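Local coordinates for Serine/threonine-protein kinase-like protein ACR4 (Arabidopsis thaliana, PDB 7A0J) that acts as a membrane receptor kinase paired with the CLE40 peptide, controlling formative cell divisions in root meristems, here represented by its extracellular beta-propeller domain, at residues S5-S10 with F272-A277; K240-G245 with Y280-V285. All coordinates share one frame; numbering follows the deposited sequence. Where two conformers were deposited one is given.

Interaction 1 (S5-S10 with F272-A277)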
# COMPACT_ATOMS: atom_id res chain seq x y z
N SER A 5 -4.09 2.82 -2.32
CA SER A 5 -4.19 2.71 -3.80
C SER A 5 -5.63 2.35 -4.19
O SER A 5 -6.43 2.02 -3.28
CB SER A 5 -3.20 1.69 -4.30
OG SER A 5 -3.30 1.53 -5.71
N SER A 6 -5.95 2.43 -5.48
CA SER A 6 -7.25 2.00 -6.06
C SER A 6 -7.30 0.47 -6.12
O SER A 6 -8.40 -0.07 -6.32
CB SER A 6 -7.47 2.62 -7.42
OG SER A 6 -6.61 2.05 -8.40
N ILE A 7 -6.14 -0.20 -5.97
CA ILE A 7 -6.01 -1.68 -5.90
C ILE A 7 -5.12 -2.05 -4.70
O ILE A 7 -4.23 -1.25 -4.36
CB ILE A 7 -5.46 -2.24 -7.23
CG1 ILE A 7 -4.08 -1.67 -7.58
CG2 ILE A 7 -6.47 -2.02 -8.35
CD1 ILE A 7 -3.41 -2.35 -8.75
N ALA A 8 -5.38 -3.20 -4.08
CA ALA A 8 -4.68 -3.69 -2.87
C ALA A 8 -4.74 -5.22 -2.82
O ALA A 8 -5.63 -5.81 -3.47
CB ALA A 8 -5.29 -3.07 -1.64
N ILE A 9 -3.81 -5.83 -2.09
CA ILE A 9 -3.66 -7.31 -1.97
C ILE A 9 -3.60 -7.70 -0.49
O ILE A 9 -2.85 -7.06 0.27
CB ILE A 9 -2.42 -7.80 -2.74
CG1 ILE A 9 -2.64 -7.73 -4.26
CG2 ILE A 9 -2.01 -9.20 -2.29
CD1 ILE A 9 -1.43 -8.10 -5.08
N SER A 10 -4.38 -8.73 -0.13
CA SER A 10 -4.29 -9.44 1.17
C SER A 10 -3.61 -10.79 0.95
O SER A 10 -3.74 -11.34 -0.17
CB SER A 10 -5.65 -9.59 1.80
OG SER A 10 -6.20 -8.32 2.10
N PHE A 272 0.40 -2.78 -18.13
CA PHE A 272 -0.45 -2.48 -16.95
C PHE A 272 -0.48 -0.97 -16.73
O PHE A 272 0.50 -0.29 -17.10
CB PHE A 272 0.09 -3.18 -15.70
CG PHE A 272 0.18 -4.68 -15.79
CD1 PHE A 272 -0.97 -5.46 -15.77
CD2 PHE A 272 1.41 -5.32 -15.87
CE1 PHE A 272 -0.89 -6.84 -15.83
CE2 PHE A 272 1.49 -6.70 -15.94
CZ PHE A 272 0.34 -7.46 -15.92
N TYR A 273 -1.56 -0.45 -16.13
CA TYR A 273 -1.70 0.96 -15.71
C TYR A 273 -1.46 1.08 -14.20
O TYR A 273 -1.31 2.23 -13.73
CB TYR A 273 -3.04 1.55 -16.17
CG TYR A 273 -4.25 1.19 -15.34
CD1 TYR A 273 -4.51 1.83 -14.14
CD2 TYR A 273 -5.17 0.25 -15.78
CE1 TYR A 273 -5.63 1.52 -13.38
CE2 TYR A 273 -6.29 -0.07 -15.04
CZ TYR A 273 -6.53 0.57 -13.84
OH TYR A 273 -7.63 0.26 -13.10
N ASP A 274 -1.41 -0.04 -13.47
CA ASP A 274 -1.13 -0.05 -12.00
C ASP A 274 -0.76 -1.47 -11.54
O ASP A 274 -1.14 -2.44 -12.23
CB ASP A 274 -2.33 0.49 -11.21
CG ASP A 274 -1.96 1.12 -9.88
OD1 ASP A 274 -0.77 1.04 -9.50
OD2 ASP A 274 -2.86 1.71 -9.25
N LEU A 275 -0.04 -1.56 -10.42
CA LEU A 275 0.37 -2.84 -9.77
C LEU A 275 -0.04 -2.81 -8.29
O LEU A 275 -0.20 -1.71 -7.73
CB LEU A 275 1.89 -3.02 -9.87
CG LEU A 275 2.46 -3.25 -11.27
CD1 LEU A 275 3.97 -3.45 -11.20
CD2 LEU A 275 1.80 -4.44 -11.95
N ALA A 276 -0.21 -4.00 -7.71
CA ALA A 276 -0.35 -4.24 -6.25
C ALA A 276 0.51 -5.45 -5.88
O ALA A 276 0.64 -6.36 -6.72
CB ALA A 276 -1.80 -4.46 -5.89
N ALA A 277 1.10 -5.44 -4.68
CA ALA A 277 2.01 -6.50 -4.18
C ALA A 277 1.49 -7.04 -2.85
O ALA A 277 1.12 -6.23 -1.98
CB ALA A 277 3.41 -5.96 -4.06
O HOH W 1 -0.81 0.22 -6.20
O HOH W 2 -3.46 3.79 -7.24
O HOH W 3 -0.37 -5.83 0.32
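The hydroxyl of Ser5 is gripped by three partners and ties the segment 5-10 to Asp274 and Leu275 through water. One water lies 2.7 Å from Ser5 OG and donates to Asp274 OD2 at 3.0 Å; a second, 2.9 Å from Ser5 OG, donates to Leu275 O. The backbone N of Ile7 adds a weak but nearly straight bond of 3.3 Å to Ser5 OG. A chi1 of 178° turns Ser5 OG toward Asp274, where both waters meet it. The carboxylate is steadied within its own segment, because Leu275 N donates to Asp274 OD1 at 2.9 Å, 34° out of the carboxylate plane. Beside this polar cluster Ile7 and Ile9 do the apolar work. Ile7 CD1 slides past the Asp274 side chain to rest on the peptide after Leu275, and the Ala276 methyl sits between the two isoleucines, 3.7 Å from Ile9 CG1. Strands 7-10 and 274-277 run at 20° to each other, the inner strands of adjacent propeller blades in repeats 1 and 7. Water thus bridges both ends, a third molecule joining Ile9 O and Ala277 O with more acceptors near than protons, while aliphatic groups pack on the Ala276 methyl and peptide backbone.

Interaction 2 (K240-G245 with Y280-V285)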
# COMPACT_ATOMS: atom_id res chain seq x y z
N LYS A 240 7.50 -8.99 0.03
CA LYS A 240 8.22 -9.29 1.30
C LYS A 240 9.73 -9.23 1.08
O LYS A 240 10.41 -8.62 1.92
CB LYS A 240 7.78 -10.64 1.88
CG LYS A 240 8.50 -11.01 3.18
CD LYS A 240 7.68 -11.87 4.12
CE LYS A 240 6.63 -11.08 4.88
NZ LYS A 240 6.61 -11.45 6.31
N PHE A 241 10.24 -9.81 -0.02
CA PHE A 241 11.69 -9.87 -0.34
C PHE A 241 11.97 -9.43 -1.78
O PHE A 241 13.03 -9.81 -2.33
CB PHE A 241 12.23 -11.29 -0.10
CG PHE A 241 12.08 -11.80 1.31
CD1 PHE A 241 12.70 -11.15 2.36
CD2 PHE A 241 11.32 -12.93 1.58
CE1 PHE A 241 12.57 -11.63 3.66
CE2 PHE A 241 11.19 -13.40 2.88
CZ PHE A 241 11.82 -12.75 3.92
N TYR A 242 11.07 -8.65 -2.38
CA TYR A 242 11.17 -8.19 -3.80
C TYR A 242 10.40 -6.88 -3.98
O TYR A 242 9.61 -6.51 -3.09
CB TYR A 242 10.63 -9.26 -4.75
CG TYR A 242 9.13 -9.37 -4.77
CD1 TYR A 242 8.46 -10.28 -3.96
CD2 TYR A 242 8.36 -8.54 -5.58
CE1 TYR A 242 7.08 -10.37 -3.96
CE2 TYR A 242 6.98 -8.62 -5.59
CZ TYR A 242 6.34 -9.53 -4.78
OH TYR A 242 4.97 -9.61 -4.78
N ALA A 243 10.62 -6.21 -5.11
CA ALA A 243 9.84 -5.05 -5.59
C ALA A 243 9.50 -5.25 -7.06
O ALA A 243 10.21 -6.03 -7.73
CB ALA A 243 10.62 -3.77 -5.37
N CYS A 244 8.43 -4.61 -7.54
CA CYS A 244 8.02 -4.55 -8.96
C CYS A 244 7.67 -3.11 -9.32
O CYS A 244 7.28 -2.35 -8.41
CB CYS A 244 6.84 -5.46 -9.26
SG CYS A 244 7.15 -7.21 -8.90
N GLY A 245 7.79 -2.75 -10.60
CA GLY A 245 7.47 -1.41 -11.11
C GLY A 245 6.94 -1.46 -12.53
O GLY A 245 7.13 -2.50 -13.20
N TYR A 280 4.28 -12.65 -1.44
CA TYR A 280 5.02 -13.51 -2.40
C TYR A 280 4.34 -13.56 -3.77
O TYR A 280 4.53 -14.56 -4.50
CB TYR A 280 5.17 -14.92 -1.82
CG TYR A 280 5.86 -14.98 -0.48
CD1 TYR A 280 7.20 -14.66 -0.35
CD2 TYR A 280 5.17 -15.35 0.67
CE1 TYR A 280 7.84 -14.70 0.88
CE2 TYR A 280 5.79 -15.39 1.90
CZ TYR A 280 7.13 -15.07 2.01
OH TYR A 280 7.76 -15.11 3.22
N PHE A 281 3.59 -12.52 -4.14
CA PHE A 281 2.92 -12.41 -5.46
C PHE A 281 2.50 -10.96 -5.73
O PHE A 281 2.21 -10.21 -4.78
CB PHE A 281 1.72 -13.35 -5.53
CG PHE A 281 0.65 -13.08 -4.50
CD1 PHE A 281 0.77 -13.56 -3.21
CD2 PHE A 281 -0.46 -12.32 -4.82
CE1 PHE A 281 -0.20 -13.30 -2.26
CE2 PHE A 281 -1.44 -12.06 -3.87
CZ PHE A 281 -1.30 -12.54 -2.59
N THR A 282 2.48 -10.60 -7.02
CA THR A 282 2.10 -9.27 -7.55
C THR A 282 0.93 -9.43 -8.51
O THR A 282 0.89 -10.45 -9.23
CB THR A 282 3.31 -8.60 -8.22
OG1 THR A 282 4.31 -8.44 -7.22
CG2 THR A 282 3.00 -7.26 -8.85
N CYS A 283 0.02 -8.46 -8.52
CA CYS A 283 -1.12 -8.37 -9.48
C CYS A 283 -1.04 -7.04 -10.22
O CYS A 283 -0.70 -6.02 -9.58
CB CYS A 283 -2.46 -8.52 -8.76
SG CYS A 283 -2.61 -10.08 -7.86
N GLY A 284 -1.33 -7.06 -11.53
CA GLY A 284 -1.44 -5.86 -12.38
C GLY A 284 -2.82 -5.77 -13.01
O GLY A 284 -3.44 -6.83 -13.20
N VAL A 285 -3.27 -4.55 -13.30
CA VAL A 285 -4.58 -4.27 -13.96
C VAL A 285 -4.31 -3.67 -15.35
O VAL A 285 -3.49 -2.74 -15.44
CB VAL A 285 -5.48 -3.36 -13.10
CG1 VAL A 285 -6.08 -4.12 -11.93
CG2 VAL A 285 -4.76 -2.11 -12.60
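Tyr242 OH and Thr282 OG1 share a hydrogen bond of 2.8 Å in which either hydroxyl could be the donor. Thr282 OG1 stands at the edge of the tyrosine ring, near its plane, so that it also comes within 3.1 Å of Tyr242 CE2. Thr282 OG1 also lies 3.5 Å from Cys244 SG. The Tyr242 ring reaches across because its CG lies between the backbone N and the carbonyl carbon (chi1 75°), and its CE1 edge lies against Tyr280 CA. A phenylalanine in place of Tyr242 would probably keep much of this packing but leave Thr282 OG1 without its partner across the blades. Farther out, the Tyr280 ring runs alongside Phe241, with CE1 of Tyr280 4.0 Å from Phe241 CD2. The Lys240 chain crosses the end of Tyr280, its CD 3.4 Å from Tyr280 OH, while Lys240 CG lies over one face of the Phe241 ring. Behind the first shell, Cys244 is fixed by its disulfide to Cys255, and Ala277 backs both Tyr242 and Thr282. Strands 242-245 and 281-285, 11° apart in direction, are the middle strands of neighbouring blades, repeats 6 and 7, packed face to face as in a seven-bladed beta-propeller.

How the interactions relate
Interactions 1 and 2 lie on the two sides of the seventh blade, their centres about 9 Å apart. Strands 274-277 and 281-285 are antiparallel neighbours in its sheet, joined by probable hydrogen bonds from Ala276 N to Cys283 O (2.8 Å) and from Tyr273 N to Val285 O (3.1 Å). Interaction 1 faces repeat 1 and interaction 2 faces repeat 6, so this blade links the last repeats to the first and closes the ring. Direct packing also connects them: Ile9 CG2 approaches Phe281 CE2 to 3.3 Å, and Leu275 reaches Cys244. A bound 1,2-ethanediol, probably from the crystallisation liquor, lies about 5 Å from the Tyr242 side chain.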